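Hit-like protein involved in cell-cycle regulation (Bartonella henselae, PDB 3LB5) is a histidine triad (HIT) protein that probably binds nucleotides, as its HINT relatives do, and may take part in cell-cycle regulation. Local coordinates at residues B[89-94]-B[124-129]; B[54-57]-B[63-66]; B[71-74]-B[78-81]; B[33-36]-B[41-44]; B[97-100]-B[106-109]. One frame throughout, in Å; residues are numbered along the deposited sequence.

Contact 1 of 5, residues B[89-94]-B[124-129]; sequences KAVQKI and LHFHII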
# COMPACT_ATOMS: atom_id res chain seq x y z
N LYS B 89 2.02 5.37 -9.37
CA LYS B 89 3.24 5.68 -10.10
C LYS B 89 4.25 6.43 -9.22
O LYS B 89 5.45 6.11 -9.21
CB LYS B 89 2.92 6.47 -11.37
CG LYS B 89 4.11 7.20 -12.00
CD LYS B 89 3.88 7.54 -13.48
CE LYS B 89 2.86 8.66 -13.63
NZ LYS B 89 2.74 9.08 -15.07
N ALA B 90 3.75 7.42 -8.48
CA ALA B 90 4.59 8.23 -7.61
C ALA B 90 5.04 7.40 -6.39
O ALA B 90 6.17 7.53 -5.93
CB ALA B 90 3.82 9.48 -7.19
N VAL B 91 4.16 6.55 -5.87
CA VAL B 91 4.56 5.60 -4.80
C VAL B 91 5.75 4.72 -5.27
O VAL B 91 6.67 4.47 -4.49
CB VAL B 91 3.38 4.71 -4.37
CG1 VAL B 91 3.81 3.57 -3.42
CG2 VAL B 91 2.27 5.55 -3.71
N GLN B 92 5.71 4.23 -6.50
CA GLN B 92 6.82 3.42 -7.02
C GLN B 92 8.07 4.27 -7.17
O GLN B 92 9.17 3.86 -6.78
CB GLN B 92 6.46 2.75 -8.34
CG GLN B 92 7.66 2.07 -8.98
CD GLN B 92 7.38 1.56 -10.37
OE1 GLN B 92 6.94 2.31 -11.25
NE2 GLN B 92 7.65 0.28 -10.58
N LYS B 93 7.91 5.46 -7.74
CA LYS B 93 9.04 6.38 -7.95
C LYS B 93 9.70 6.73 -6.62
O LYS B 93 10.92 6.75 -6.52
CB LYS B 93 8.57 7.63 -8.68
CG LYS B 93 9.68 8.51 -9.25
CD LYS B 93 9.06 9.80 -9.84
CE LYS B 93 10.09 10.69 -10.50
NZ LYS B 93 10.79 10.06 -11.67
N ILE B 94 8.88 7.02 -5.60
CA ILE B 94 9.39 7.36 -4.26
C ILE B 94 10.01 6.16 -3.55
O ILE B 94 11.01 6.33 -2.85
CB ILE B 94 8.29 8.04 -3.37
CG1 ILE B 94 7.94 9.44 -3.90
CG2 ILE B 94 8.68 8.12 -1.88
CD1 ILE B 94 9.08 10.41 -4.06
N LEU B 124 -6.36 10.53 1.67
CA LEU B 124 -5.61 9.38 1.11
C LEU B 124 -4.10 9.62 1.18
O LEU B 124 -3.62 10.59 0.67
CB LEU B 124 -6.04 9.06 -0.34
CG LEU B 124 -5.34 7.88 -1.06
CD1 LEU B 124 -5.42 6.55 -0.28
CD2 LEU B 124 -5.90 7.72 -2.47
N HIS B 125 -3.37 8.76 1.89
CA HIS B 125 -1.92 8.82 1.85
C HIS B 125 -1.30 7.43 1.90
O HIS B 125 -1.77 6.57 2.65
CB HIS B 125 -1.35 9.70 2.97
CG HIS B 125 -1.74 9.28 4.36
ND1 HIS B 125 -3.03 9.38 4.84
CD2 HIS B 125 -0.99 8.81 5.40
CE1 HIS B 125 -3.07 8.96 6.09
NE2 HIS B 125 -1.85 8.62 6.46
N PHE B 126 -0.23 7.23 1.12
CA PHE B 126 0.63 6.04 1.22
C PHE B 126 1.89 6.37 2.02
O PHE B 126 2.51 7.42 1.83
CB PHE B 126 1.03 5.53 -0.17
CG PHE B 126 -0.08 4.82 -0.90
CD1 PHE B 126 -0.03 3.45 -1.09
CD2 PHE B 126 -1.16 5.54 -1.44
CE1 PHE B 126 -1.07 2.79 -1.77
CE2 PHE B 126 -2.20 4.89 -2.13
CZ PHE B 126 -2.14 3.50 -2.30
N HIS B 127 2.23 5.49 2.96
CA HIS B 127 3.51 5.53 3.66
C HIS B 127 4.59 4.81 2.86
O HIS B 127 4.39 3.65 2.42
CB HIS B 127 3.40 4.82 5.02
CG HIS B 127 2.46 5.47 5.97
ND1 HIS B 127 2.85 6.51 6.79
CD2 HIS B 127 1.16 5.22 6.26
CE1 HIS B 127 1.82 6.88 7.54
NE2 HIS B 127 0.78 6.11 7.24
N ILE B 128 5.74 5.47 2.68
CA ILE B 128 6.91 4.81 2.09
C ILE B 128 8.05 4.81 3.12
O ILE B 128 8.63 5.85 3.45
CB ILE B 128 7.38 5.44 0.76
CG1 ILE B 128 6.31 5.31 -0.33
CG2 ILE B 128 8.60 4.69 0.22
CD1 ILE B 128 5.37 6.45 -0.42
N ILE B 129 8.32 3.62 3.67
CA ILE B 129 9.22 3.49 4.81
C ILE B 129 10.44 2.63 4.48
O ILE B 129 10.31 1.43 4.20
CB ILE B 129 8.49 2.93 6.07
CG1 ILE B 129 7.15 3.65 6.30
CG2 ILE B 129 9.41 2.96 7.31
CD1 ILE B 129 6.30 3.04 7.41

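Contact 2 of 5, residues B[54-57]-B[63-66]; sequences FMDI and GHTL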
# COMPACT_ATOMS: atom_id res chain seq x y z
N PHE B 54 6.08 14.11 0.42
CA PHE B 54 6.60 14.99 1.44
C PHE B 54 7.01 14.17 2.67
O PHE B 54 6.57 13.04 2.84
CB PHE B 54 5.58 16.10 1.79
CG PHE B 54 4.27 15.57 2.34
CD1 PHE B 54 4.06 15.50 3.73
CD2 PHE B 54 3.24 15.17 1.49
CE1 PHE B 54 2.84 15.02 4.27
CE2 PHE B 54 2.01 14.68 2.02
CZ PHE B 54 1.81 14.61 3.42
N MET B 55 7.89 14.74 3.46
CA MET B 55 8.44 14.05 4.62
C MET B 55 7.40 13.91 5.72
O MET B 55 6.70 14.88 6.05
CB MET B 55 9.68 14.80 5.14
CG MET B 55 10.77 15.04 4.07
SD MET B 55 11.17 13.57 3.11
CE MET B 55 11.88 12.56 4.43
N ASP B 56 7.30 12.70 6.28
CA ASP B 56 6.53 12.50 7.50
C ASP B 56 7.26 13.18 8.66
O ASP B 56 8.46 12.95 8.85
CB ASP B 56 6.38 10.99 7.77
CG ASP B 56 5.33 10.67 8.83
OD1 ASP B 56 5.22 11.40 9.84
OD2 ASP B 56 4.60 9.68 8.67
N ILE B 57 6.57 14.02 9.43
CA ILE B 57 7.19 14.75 10.55
C ILE B 57 7.37 13.92 11.84
O ILE B 57 8.04 14.36 12.77
CB ILE B 57 6.50 16.11 10.89
CG1 ILE B 57 5.08 15.91 11.45
CG2 ILE B 57 6.55 17.07 9.66
CD1 ILE B 57 4.42 17.19 11.92
N GLY B 63 13.93 9.16 6.59
CA GLY B 63 13.56 9.14 5.17
C GLY B 63 12.12 8.73 4.85
O GLY B 63 11.72 8.73 3.67
N HIS B 64 11.36 8.38 5.88
CA HIS B 64 9.93 8.01 5.80
C HIS B 64 9.16 9.14 5.09
O HIS B 64 9.15 10.29 5.57
CB HIS B 64 9.42 7.79 7.23
CG HIS B 64 7.97 7.41 7.37
ND1 HIS B 64 7.46 6.95 8.56
CD2 HIS B 64 6.92 7.43 6.50
CE1 HIS B 64 6.16 6.71 8.43
NE2 HIS B 64 5.81 7.00 7.19
N THR B 65 8.58 8.80 3.95
CA THR B 65 7.92 9.74 3.06
C THR B 65 6.45 9.37 2.90
O THR B 65 6.08 8.17 2.92
CB THR B 65 8.62 9.74 1.68
OG1 THR B 65 10.03 9.94 1.86
CG2 THR B 65 8.06 10.85 0.74
N LEU B 66 5.62 10.41 2.73
CA LEU B 66 4.20 10.22 2.46
C LEU B 66 3.89 10.65 1.03
O LEU B 66 4.44 11.64 0.53
CB LEU B 66 3.36 11.05 3.44
CG LEU B 66 3.61 10.79 4.92
CD1 LEU B 66 2.69 11.64 5.78
CD2 LEU B 66 3.41 9.32 5.20
O HOH W 1 10.30 11.76 7.64

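Contact 3 of 5, residues B[71-74]-B[78-81]; sequences KGSR and DADT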
# COMPACT_ATOMS: atom_id res chain seq x y z
N LYS B 71 -6.07 15.62 -5.37
CA LYS B 71 -7.52 15.50 -5.35
C LYS B 71 -7.98 14.78 -4.09
O LYS B 71 -7.51 13.68 -3.81
CB LYS B 71 -8.07 14.84 -6.61
CG LYS B 71 -9.62 14.74 -6.66
CD LYS B 71 -10.11 14.10 -7.96
CE LYS B 71 -11.60 14.29 -8.15
NZ LYS B 71 -12.38 13.51 -7.13
N GLY B 72 -8.89 15.42 -3.35
CA GLY B 72 -9.33 14.93 -2.04
C GLY B 72 -10.17 13.66 -2.05
O GLY B 72 -11.11 13.51 -2.83
N SER B 73 -9.80 12.71 -1.19
CA SER B 73 -10.71 11.63 -0.77
C SER B 73 -10.28 11.27 0.64
O SER B 73 -9.13 11.52 1.02
CB SER B 73 -10.67 10.41 -1.71
OG SER B 73 -9.42 9.75 -1.71
N ARG B 74 -11.19 10.70 1.42
CA ARG B 74 -10.85 10.31 2.80
C ARG B 74 -9.76 9.24 2.83
O ARG B 74 -8.90 9.24 3.72
CB ARG B 74 -12.09 9.79 3.53
CG ARG B 74 -13.15 10.88 3.78
CD ARG B 74 -14.34 10.38 4.55
NE ARG B 74 -14.03 9.96 5.91
CZ ARG B 74 -13.86 8.70 6.31
NH1 ARG B 74 -13.93 7.68 5.44
NH2 ARG B 74 -13.61 8.46 7.60
N ASP B 78 -12.94 5.63 -1.09
CA ASP B 78 -13.75 6.68 -1.74
C ASP B 78 -13.01 7.47 -2.83
O ASP B 78 -13.57 8.39 -3.41
CB ASP B 78 -14.35 7.65 -0.70
CG ASP B 78 -13.28 8.43 0.06
OD1 ASP B 78 -12.16 7.92 0.23
OD2 ASP B 78 -13.56 9.56 0.53
N ALA B 79 -11.75 7.11 -3.10
CA ALA B 79 -10.98 7.78 -4.15
C ALA B 79 -11.55 7.44 -5.52
O ALA B 79 -12.07 6.33 -5.71
CB ALA B 79 -9.52 7.36 -4.08
N ASP B 80 -11.45 8.38 -6.46
CA ASP B 80 -11.69 8.09 -7.89
C ASP B 80 -10.66 7.06 -8.31
O ASP B 80 -9.48 7.21 -7.95
CB ASP B 80 -11.42 9.34 -8.75
CG ASP B 80 -12.40 10.44 -8.53
OD1 ASP B 80 -13.49 10.21 -7.95
OD2 ASP B 80 -12.10 11.57 -8.98
N THR B 81 -11.05 6.05 -9.08
CA THR B 81 -10.07 5.08 -9.59
C THR B 81 -8.98 5.77 -10.44
O THR B 81 -7.80 5.41 -10.35
CB THR B 81 -10.75 3.94 -10.37
OG1 THR B 81 -11.84 3.42 -9.60
CG2 THR B 81 -9.74 2.79 -10.69

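Contact 4 of 5, residues B[33-36]-B[41-44]; sequences AKLI and PSVR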
# COMPACT_ATOMS: atom_id res chain seq x y z
N ALA B 33 -5.32 18.24 3.42
CA ALA B 33 -6.03 19.21 2.57
C ALA B 33 -5.47 20.64 2.75
O ALA B 33 -5.34 21.41 1.80
CB ALA B 33 -7.50 19.21 2.91
N LYS B 34 -5.15 20.98 4.00
CA LYS B 34 -4.55 22.29 4.32
C LYS B 34 -3.16 22.43 3.70
O LYS B 34 -2.84 23.47 3.17
CB LYS B 34 -4.50 22.52 5.84
CG LYS B 34 -5.85 22.77 6.46
CD LYS B 34 -5.70 23.26 7.93
CE LYS B 34 -6.63 24.39 8.25
NZ LYS B 34 -6.29 25.65 7.51
N LEU B 35 -2.35 21.37 3.73
CA LEU B 35 -1.03 21.32 3.06
C LEU B 35 -1.19 21.58 1.54
O LEU B 35 -0.49 22.42 0.97
CB LEU B 35 -0.38 19.93 3.29
CG LEU B 35 1.02 19.56 2.76
CD1 LEU B 35 1.58 18.36 3.56
CD2 LEU B 35 1.01 19.24 1.27
N ILE B 36 -2.11 20.85 0.92
CA ILE B 36 -2.38 20.99 -0.53
C ILE B 36 -2.73 22.43 -0.89
O ILE B 36 -2.23 22.93 -1.89
CB ILE B 36 -3.49 20.03 -0.98
CG1 ILE B 36 -3.01 18.58 -0.83
CG2 ILE B 36 -3.98 20.38 -2.44
CD1 ILE B 36 -4.15 17.54 -0.76
N PRO B 41 3.06 24.54 6.17
CA PRO B 41 4.26 24.16 5.41
C PRO B 41 4.43 22.65 5.35
O PRO B 41 3.82 21.90 6.14
CB PRO B 41 5.41 24.79 6.20
CG PRO B 41 4.89 24.89 7.62
CD PRO B 41 3.40 24.98 7.54
N SER B 42 5.23 22.22 4.37
CA SER B 42 5.65 20.83 4.24
C SER B 42 7.09 20.79 3.70
O SER B 42 7.62 21.80 3.22
CB SER B 42 4.69 20.02 3.37
OG SER B 42 4.29 20.72 2.19
N VAL B 43 7.71 19.62 3.82
CA VAL B 43 9.02 19.43 3.26
C VAL B 43 8.78 18.48 2.10
O VAL B 43 8.69 17.26 2.29
CB VAL B 43 10.03 18.85 4.29
CG1 VAL B 43 11.41 18.70 3.65
CG2 VAL B 43 10.11 19.75 5.51
N ARG B 44 8.61 19.06 0.92
CA ARG B 44 8.21 18.30 -0.25
C ARG B 44 9.44 17.75 -0.97
O ARG B 44 10.44 18.45 -1.11
CB ARG B 44 7.42 19.20 -1.20
CG ARG B 44 6.18 19.83 -0.55
CD ARG B 44 5.28 20.55 -1.56
NE ARG B 44 4.16 21.15 -0.84
CZ ARG B 44 3.05 21.62 -1.41
NH1 ARG B 44 2.89 21.59 -2.73
NH2 ARG B 44 2.11 22.14 -0.65
O HOH W 2 -0.06 22.39 -3.17

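Contact 5 of 5, residues B[97-100]-B[106-109]; sequences AVKK and GITV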
# COMPACT_ATOMS: atom_id res chain seq x y z
N ALA B 97 13.48 5.91 -4.97
CA ALA B 97 14.35 7.02 -4.56
C ALA B 97 14.74 6.92 -3.08
O ALA B 97 15.89 7.16 -2.74
CB ALA B 97 13.70 8.34 -4.84
N VAL B 98 13.77 6.59 -2.23
CA VAL B 98 14.01 6.43 -0.79
C VAL B 98 15.01 5.29 -0.51
O VAL B 98 15.92 5.44 0.31
CB VAL B 98 12.65 6.25 0.02
CG1 VAL B 98 12.91 5.89 1.51
CG2 VAL B 98 11.83 7.52 -0.06
N LYS B 99 14.85 4.15 -1.20
CA LYS B 99 15.75 3.03 -1.00
C LYS B 99 17.17 3.38 -1.41
O LYS B 99 18.11 3.01 -0.72
CB LYS B 99 15.29 1.78 -1.77
CG LYS B 99 16.10 0.51 -1.48
CD LYS B 99 15.52 -0.70 -2.21
CE LYS B 99 16.39 -1.95 -2.03
NZ LYS B 99 17.65 -1.92 -2.88
N LYS B 100 17.31 4.09 -2.53
CA LYS B 100 18.65 4.52 -2.98
C LYS B 100 19.22 5.59 -2.06
O LYS B 100 20.34 5.48 -1.61
CB LYS B 100 18.62 5.04 -4.42
N GLY B 106 15.29 -2.62 2.65
CA GLY B 106 13.93 -2.84 2.15
C GLY B 106 13.05 -1.61 2.18
O GLY B 106 13.42 -0.58 2.74
N ILE B 107 11.87 -1.73 1.57
CA ILE B 107 10.89 -0.65 1.57
C ILE B 107 9.53 -1.22 1.94
O ILE B 107 9.03 -2.13 1.27
CB ILE B 107 10.81 0.06 0.18
CG1 ILE B 107 12.12 0.81 -0.15
CG2 ILE B 107 9.56 0.98 0.13
CD1 ILE B 107 12.33 2.11 0.64
N THR B 108 8.93 -0.66 2.99
CA THR B 108 7.55 -1.01 3.36
C THR B 108 6.59 0.09 2.90
O THR B 108 6.77 1.26 3.22
CB THR B 108 7.41 -1.23 4.89
OG1 THR B 108 8.27 -2.31 5.29
CG2 THR B 108 5.95 -1.58 5.26
N VAL B 109 5.57 -0.32 2.14
CA VAL B 109 4.52 0.59 1.70
C VAL B 109 3.28 0.24 2.51
O VAL B 109 2.89 -0.93 2.57
CB VAL B 109 4.23 0.42 0.19
CG1 VAL B 109 3.03 1.26 -0.26
CG2 VAL B 109 5.52 0.72 -0.61

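Contact 1 of 5, residues B[89-94]-B[124-129]
V91 has CG1 trans to its own N (chi1 171°), which leaves CG2 projecting at F126, while F126 sets its ring carbon CG opposite its carbonyl carbon (chi1 -74°), which lays the ring back along the strand, CG nearest the valine. The contact illustrates how a HIT fold is built: helix 81-101 covers one face of the antiparallel sheet at strand 126-131, which holds the last of the triad histidines H123, H125 and H127. The two short axes run almost parallel, 13° apart, with a closest approach of 9.4 Å. Along the strand the side chains alternate, F126 and I128 facing the helix while H127 points away from it. V91 CG2 lies 3.7 Å from F126 CG and reaches the ring off-centre in a CH-pi contact. The two side chains cross at about a right angle. V91 CG1 meets I128 CG1 more loosely, at 4.3 Å. The second subunit extends this apolar layer, with its L76 on V91 and its I88 on F126, so the helix-sheet core continues into the dimer interface. One turn along the helix, the single methyl I94 CG2 sits over I128, 4.0 Å from I128 CB and equally near I128 CG1, CG2 and CD1.

Contact 2 of 5, residues B[54-57]-B[63-66]
This is an antiparallel beta hairpin contact, where strand 51-55 turns back into strand 65-69 near the middle of the HIT sheet. F54 and L66 form a hydrogen-bonded pair: L66 N donates to F54 O at 2.8 Å almost linearly (177°), and F54 N donates to L66 O at 3.0 Å. Next comes the non-hydrogen-bonded pair M55 and T65, and beyond it D56 N reaches H64 O at 3.1 Å. That carbonyl also accepts from a water bridging to D56 O, so two donors hold H64 O where the strands part. On one face the F54 ring, placed by a chi1 of 61°, lies against L66, with L66 CB over the ring and L66 CD1 3.7 Å from F54 CE1. M55 bends twice along its chain and brings CE to 3.7 Å from H64 O, while T65 OG1 donates to G63 O. D56 leans over the imidazole of H64: its CB covers the ring, and OD2 stands 3.2 Å above the ring plane, too poorly angled to bond NE2. The polar ends are held elsewhere, D56 OD1 by M58 N, H64 ND1 by Q60 N and H64 NE2 by H127 ND1. I57 N bonds an unidentified ligand, probably from the crystallisation liquor, and D56 lies close to it; in HINT relatives this region probably lines the nucleotide pocket. Strand 126-131 flanks the hairpin beside T65, V43 pairs with M55 on the other edge, and helix 147-160 covers M55 and T65 through L150 and I157.

Contact 3 of 5, residues B[71-74]-B[78-81]
R74 N donates to D78 OD2 at 2.8 Å, using the syn lone pair of that oxygen, and this bond ties the two loop segments together. The carboxylate is brought back over R74 because D78 CG sits between its own N and carbonyl carbon (chi1 64°). OD2 also lies 3.3 Å from R74 CB, so the aspartate rests against the base of the arginine side chain and crosses it at about a right angle. Alongside, S73 packs on A79 and D78, its OG 3.4 Å from A79 CB and its CB 3.5 Å from D78 OD1. At the solvent edge K71 stretches out and turns at its last torsion to form a salt bridge with D80; the position of D80 OD2 is doubtful, and the bond is weak. Both segments belong to the irregular connection of the HIT fold that leads from strand 65-69 into helix 81-101. A second shell fixes the first. D78 OD1 accepts from N75 N, so one carboxylate collects two successive backbone N-H groups, while S73 OG bonds N75 O. The guanidinium of R74 is drawn off to E114 by a salt bridge, and R74 NH1 stays 5.3 Å from D78 OD2. Farther out, the S73 backbone pairs with L124 of the strand approach, and A79 O and T81 OG1 are bonded by Q92 of the second subunit.

Contact 4 of 5, residues B[33-36]-B[41-44]
L35 and S42 make the close-packed half of this contact, and R44 with a bridging water makes the looser, wetter half. With CG trans to the backbone N (chi1 -178°), L35 extends its isopropyl group from the helix across S42: CG comes to 3.5 Å from S42 OG, and CD1 to 3.5 Å from S42 CB. I40, I52 and F54 also touch the leucine, which is buried. The serine hydroxyl does double duty, since its OG also accepts the N-H of R44 NE at 3.1 Å, nearly straight (163°) and close to the guanidinium plane. That bond steadies the extended arginine chain as it slides past L35 in the opposite direction, NH2 lying 3.6 Å from L35 CD2. Here the short helix 31-36 is clasped to the segment that enters strand 44-47, an outermost strand of the HIT sheet within the chain. Toward solvent the packing gives way to mediated contact. R44 NH2 sits beside L35 O but at an angle too poor for a hydrogen bond. Instead a water donates to I36 O at 2.6 Å and accepts from R44 NH1 at 3.1 Å, joining the last turn of the helix to the guanidinium edge. R44 NH1 has a second partner in E47, with which it forms a salt bridge.

Contact 5 of 5, residues B[97-100]-B[106-109]
I107 meets K99 and V98 where helix 81-101 of the HIT fold packs against the start of strand 106-113, which follows it in the chain and is outermost in the sheet within this subunit. The conformation of the isoleucine decides the contact. Its CG1 lies opposite the carbonyl carbon (chi1 -66°), and a further bend at chi2 (-74°) directs CD1 at the helix backbone between the two helical side chains. V98 presents CG1, 3.9 Å from I107 CD1, and the two side chains cross at a slant. K99 contributes only the root of its chain: CB packs 3.7 Å from I107 CG1, after which the aliphatic part runs on extended and carries the ammonium away, bending just at the final torsion. The lysine thus acts here as a hydrophobic residue, and its chain also packs on L77 of the second subunit. I128 of the neighbouring strand and A95 of the helix also touch I107. Residues I107 to V109 pair antiparallel with a strand of the second subunit, so the sheet continues through the dimer, and I107 O accepts from N113 ND2 of that chain. At the heart of the contact, I107 CD1 comes within 3.7 Å of K99 N.

In the fold
From the N terminus, contact 4 closes first, joining helix 31-36 to the entry of strand 44-47. Contact 2 then closes the hairpin of strands 51-55 and 65-69, touching contact 4 through the packing of F54 on L35. Contact 3 follows, closing a short loop before helix 81-101. Contact 1 opens on that helix and closes on strand 126-131; contact 5, from the same helix to strand 106-113, falls wholly within its span, while the others follow in series. None cross. In the sheet, strand 126-131 joins contact 2 to contact 5, and contacts 1, 3 and 5 all reach the second subunit.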